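Local coordinates for protein P-granule scaffold (Caenorhabditis japonica, PDB 5W4A) that is a P-granule scaffold whose N-terminal domain probably contributes to germ-granule assembly and mRNA repression, as in its C. elegans relative, at residues I63-G68 / T76-L81. Numbering follows the deposited sequence. Where two conformers were deposited one is given.
Sequences ILFPSG and TSMDTL
Leu-64, in the last turn of helix 57-64, gives its backbone carbonyl to Ser-77 of helix 71-84: Ser-77 OG donates to Leu-64 O over 2.7 Å. The donor is tilted 32° from the carbonyl plane. With Ser-77 OG beside its own backbone N (chi1 -77°), the hydroxyl faces this carbonyl; it also makes a weak hydrogen bond to Thr-73 O within its own helix, so its one proton is at best shared. The isobutyl group of Leu-64, in one of its two conformers, forks over the same helix, CD2 lying 3.9 Å from Thr-80 CG2 and CD1 meeting Leu-81 CD2. Thr-80 turns its hydroxyl elsewhere, to Phe-18 O. The contact joins two consecutive helices of a mainly helical domain: helix 57-64 ends, Phe-65 leaves helical geometry, and the chain resumes as helix 71-84 after a short loop. The ring of Phe-65 then reaches across, Ser-77 CB sitting over one face in a CH-pi contact, 3.7 Å from the ring centroid. Leu-81 CG lies at the ring edge, in plane, while Leu-81 CD1 approaches Phe-65 CZ to 3.6 Å. Arg-95 of helix 89-100 adds a cation-pi contact. An alanine at Phe-65 is likely to leave Ser-77 CB and Leu-81 CD1 without their aromatic partner and Arg-95 without its cation-pi mate.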
ATOM      1  N   ILE C  63     -14.261 -24.280  -8.209  1.00 24.49           N
ATOM      2  CA  ILE C  63     -13.128 -23.682  -8.897  1.00 28.27           C
ATOM      3  C   ILE C  63     -11.945 -23.531  -7.944  1.00 27.25           C
ATOM      4  O   ILE C  63     -10.787 -23.710  -8.340  1.00 26.80           O
ATOM      5  CB  ILE C  63     -13.547 -22.328  -9.510  1.00 27.41           C
ATOM      6  CG1 ILE C  63     -14.322 -22.539 -10.817  1.00 35.12           C
ATOM      7  CG2 ILE C  63     -12.333 -21.403  -9.757  1.00 29.09           C
ATOM      8  CD1 ILE C  63     -13.487 -23.098 -11.994  1.00 31.43           C
ATOM      9  N   LEU C  64     -12.214 -23.179  -6.685  1.00 23.96           N
ATOM     10  CA  LEU C  64     -11.144 -22.977  -5.705  0.99 21.50           C
ATOM     11  C   LEU C  64     -10.481 -24.288  -5.305  1.00 26.01           C
ATOM     12  O   LEU C  64      -9.270 -24.326  -5.040  1.00 25.11           O
ATOM     13  CB  LEU C  64     -11.704 -22.283  -4.466  0.99 22.20           C
ATOM     14  CG  LEU C  64     -12.102 -20.814  -4.622  0.99 21.54           C
ATOM     15  CD1 LEU C  64     -12.574 -20.308  -3.294  0.99 22.64           C
ATOM     16  CD2 LEU C  64     -10.935 -19.954  -5.160  0.99 29.07           C
ATOM     17  N   PHE C  65     -11.249 -25.369  -5.231  1.00 23.59           N
ATOM     18  CA  PHE C  65     -10.744 -26.651  -4.743  1.00 25.98           C
ATOM     19  C   PHE C  65     -11.029 -27.760  -5.754  1.00 30.00           C
ATOM     20  O   PHE C  65     -11.836 -28.659  -5.491  1.00 32.79           O
ATOM     21  CB  PHE C  65     -11.368 -26.990  -3.388  1.00 23.91           C
ATOM     22  CG  PHE C  65     -11.080 -25.978  -2.302  1.00 23.71           C
ATOM     23  CD1 PHE C  65      -9.945 -26.085  -1.509  1.00 25.89           C
ATOM     24  CD2 PHE C  65     -11.954 -24.925  -2.055  1.00 21.31           C
ATOM     25  CE1 PHE C  65      -9.686 -25.165  -0.509  1.00 27.02           C
ATOM     26  CE2 PHE C  65     -11.706 -24.009  -1.055  1.00 23.46           C
ATOM     27  CZ  PHE C  65     -10.564 -24.127  -0.272  1.00 22.54           C
ATOM     28  N   PRO C  66     -10.363 -27.740  -6.905  1.00 28.90           N
ATOM     29  CA  PRO C  66     -10.555 -28.822  -7.883  1.00 34.68           C
ATOM     30  C   PRO C  66      -9.996 -30.147  -7.379  1.00 41.64           C
ATOM     31  O   PRO C  66      -9.182 -30.206  -6.457  1.00 34.32           O
ATOM     32  CB  PRO C  66      -9.792 -28.322  -9.111  1.00 36.98           C
ATOM     33  CG  PRO C  66      -8.768 -27.392  -8.579  1.00 39.41           C
ATOM     34  CD  PRO C  66      -9.394 -26.738  -7.384  1.00 30.10           C
ATOM     35  N   SER C  67     -10.456 -31.236  -7.993  1.00 49.30           N
ATOM     36  CA  SER C  67      -9.956 -32.548  -7.599  1.00 49.02           C
ATOM     37  C   SER C  67      -8.449 -32.610  -7.786  1.00 37.67           C
ATOM     38  O   SER C  67      -7.900 -32.080  -8.760  1.00 41.89           O
ATOM     39  CB  SER C  67     -10.624 -33.656  -8.412  1.00 60.73           C
ATOM     40  OG  SER C  67     -10.049 -34.918  -8.095  1.00 64.48           O
ATOM     41  N   GLY C  68      -7.776 -33.242  -6.823  1.00 41.36           N
ATOM     42  CA  GLY C  68      -6.336 -33.362  -6.857  1.00 47.07           C
ATOM     43  C   GLY C  68      -5.591 -32.147  -6.365  1.00 45.42           C
ATOM     44  O   GLY C  68      -4.368 -32.079  -6.524  1.00 41.32           O
ATOM     45  N   THR C  76      -3.946 -21.771  -0.195  1.00 19.53           N
ATOM     46  CA  THR C  76      -4.197 -20.542  -0.930  1.00 19.18           C
ATOM     47  C   THR C  76      -5.692 -20.301  -1.074  1.00 20.21           C
ATOM     48  O   THR C  76      -6.192 -19.202  -0.793  1.00 18.39           O
ATOM     49  CB  THR C  76      -3.493 -20.653  -2.283  1.00 21.49           C
ATOM     50  OG1 THR C  76      -2.075 -20.676  -2.057  1.00 25.10           O
ATOM     51  CG2 THR C  76      -3.851 -19.482  -3.207  1.00 20.55           C
ATOM     52  N   SER C  77      -6.435 -21.343  -1.439  1.00 19.21           N
ATOM     53  CA  SER C  77      -7.873 -21.187  -1.598  1.00 17.24           C
ATOM     54  C   SER C  77      -8.571 -20.974  -0.265  1.00 18.91           C
ATOM     55  O   SER C  77      -9.610 -20.321  -0.223  1.00 18.82           O
ATOM     56  CB  SER C  77      -8.430 -22.396  -2.337  1.00 19.39           C
ATOM     57  OG  SER C  77      -8.125 -22.273  -3.716  1.00 20.56           O
HETATM   58  N   MSE C  78      -8.001 -21.456   0.830  1.00 18.16           N
HETATM   59  CA  MSE C  78      -8.533 -21.132   2.157  1.00 21.59           C
HETATM   60  C   MSE C  78      -8.380 -19.643   2.499  1.00 18.35           C
HETATM   61  O   MSE C  78      -9.247 -19.063   3.167  1.00 18.93           O
HETATM   62  CB  MSE C  78      -7.862 -21.979   3.209  1.00 18.60           C
HETATM   63  CG  MSE C  78      -8.372 -23.414   3.131  1.00 20.65           C
HETATM   64 SE   MSE C  78      -7.403 -24.632   4.281  1.00 21.77          SE
HETATM   65  CE  MSE C  78      -8.070 -23.976   5.981  1.00 22.41           C
ATOM     66  N   ASP C  79      -7.268 -19.018   2.084  1.00 18.23           N
ATOM     67  CA  ASP C  79      -7.164 -17.561   2.147  1.00 17.17           C
ATOM     68  C   ASP C  79      -8.343 -16.921   1.428  1.00 17.68           C
ATOM     69  O   ASP C  79      -8.965 -15.990   1.941  1.00 17.90           O
ATOM     70  CB  ASP C  79      -5.871 -17.035   1.509  1.00 17.67           C
ATOM     71  CG  ASP C  79      -4.639 -17.145   2.380  1.00 20.49           C
ATOM     72  OD1 ASP C  79      -4.687 -17.509   3.577  1.00 19.66           O
ATOM     73  OD2 ASP C  79      -3.553 -16.814   1.852  1.00 21.54           O
ATOM     74  N   THR C  80      -8.648 -17.401   0.227  1.00 17.21           N
ATOM     75  CA  THR C  80      -9.766 -16.846  -0.538  1.00 20.98           C
ATOM     76  C   THR C  80     -11.080 -17.021   0.219  1.00 21.29           C
ATOM     77  O   THR C  80     -11.884 -16.093   0.278  1.00 19.61           O
ATOM     78  CB  THR C  80      -9.823 -17.494  -1.918  1.00 17.16           C
ATOM     79  OG1 THR C  80      -8.490 -17.411  -2.454  1.00 18.83           O
ATOM     80  CG2 THR C  80     -10.816 -16.766  -2.836  1.00 18.19           C
ATOM     81  N   LEU C  81     -11.292 -18.185   0.834  1.00 19.41           N
ATOM     82  CA  LEU C  81     -12.508 -18.396   1.617  1.00 19.87           C
ATOM     83  C   LEU C  81     -12.626 -17.366   2.748  1.00 22.79           C
ATOM     84  O   LEU C  81     -13.702 -16.792   2.985  1.00 22.27           O
ATOM     85  CB  LEU C  81     -12.533 -19.807   2.187  1.00 20.67           C
ATOM     86  CG  LEU C  81     -12.642 -20.992   1.232  1.00 21.96           C
ATOM     87  CD1 LEU C  81     -12.616 -22.273   2.061  1.00 26.88           C
ATOM     88  CD2 LEU C  81     -13.888 -20.947   0.373  1.00 23.00           C
TER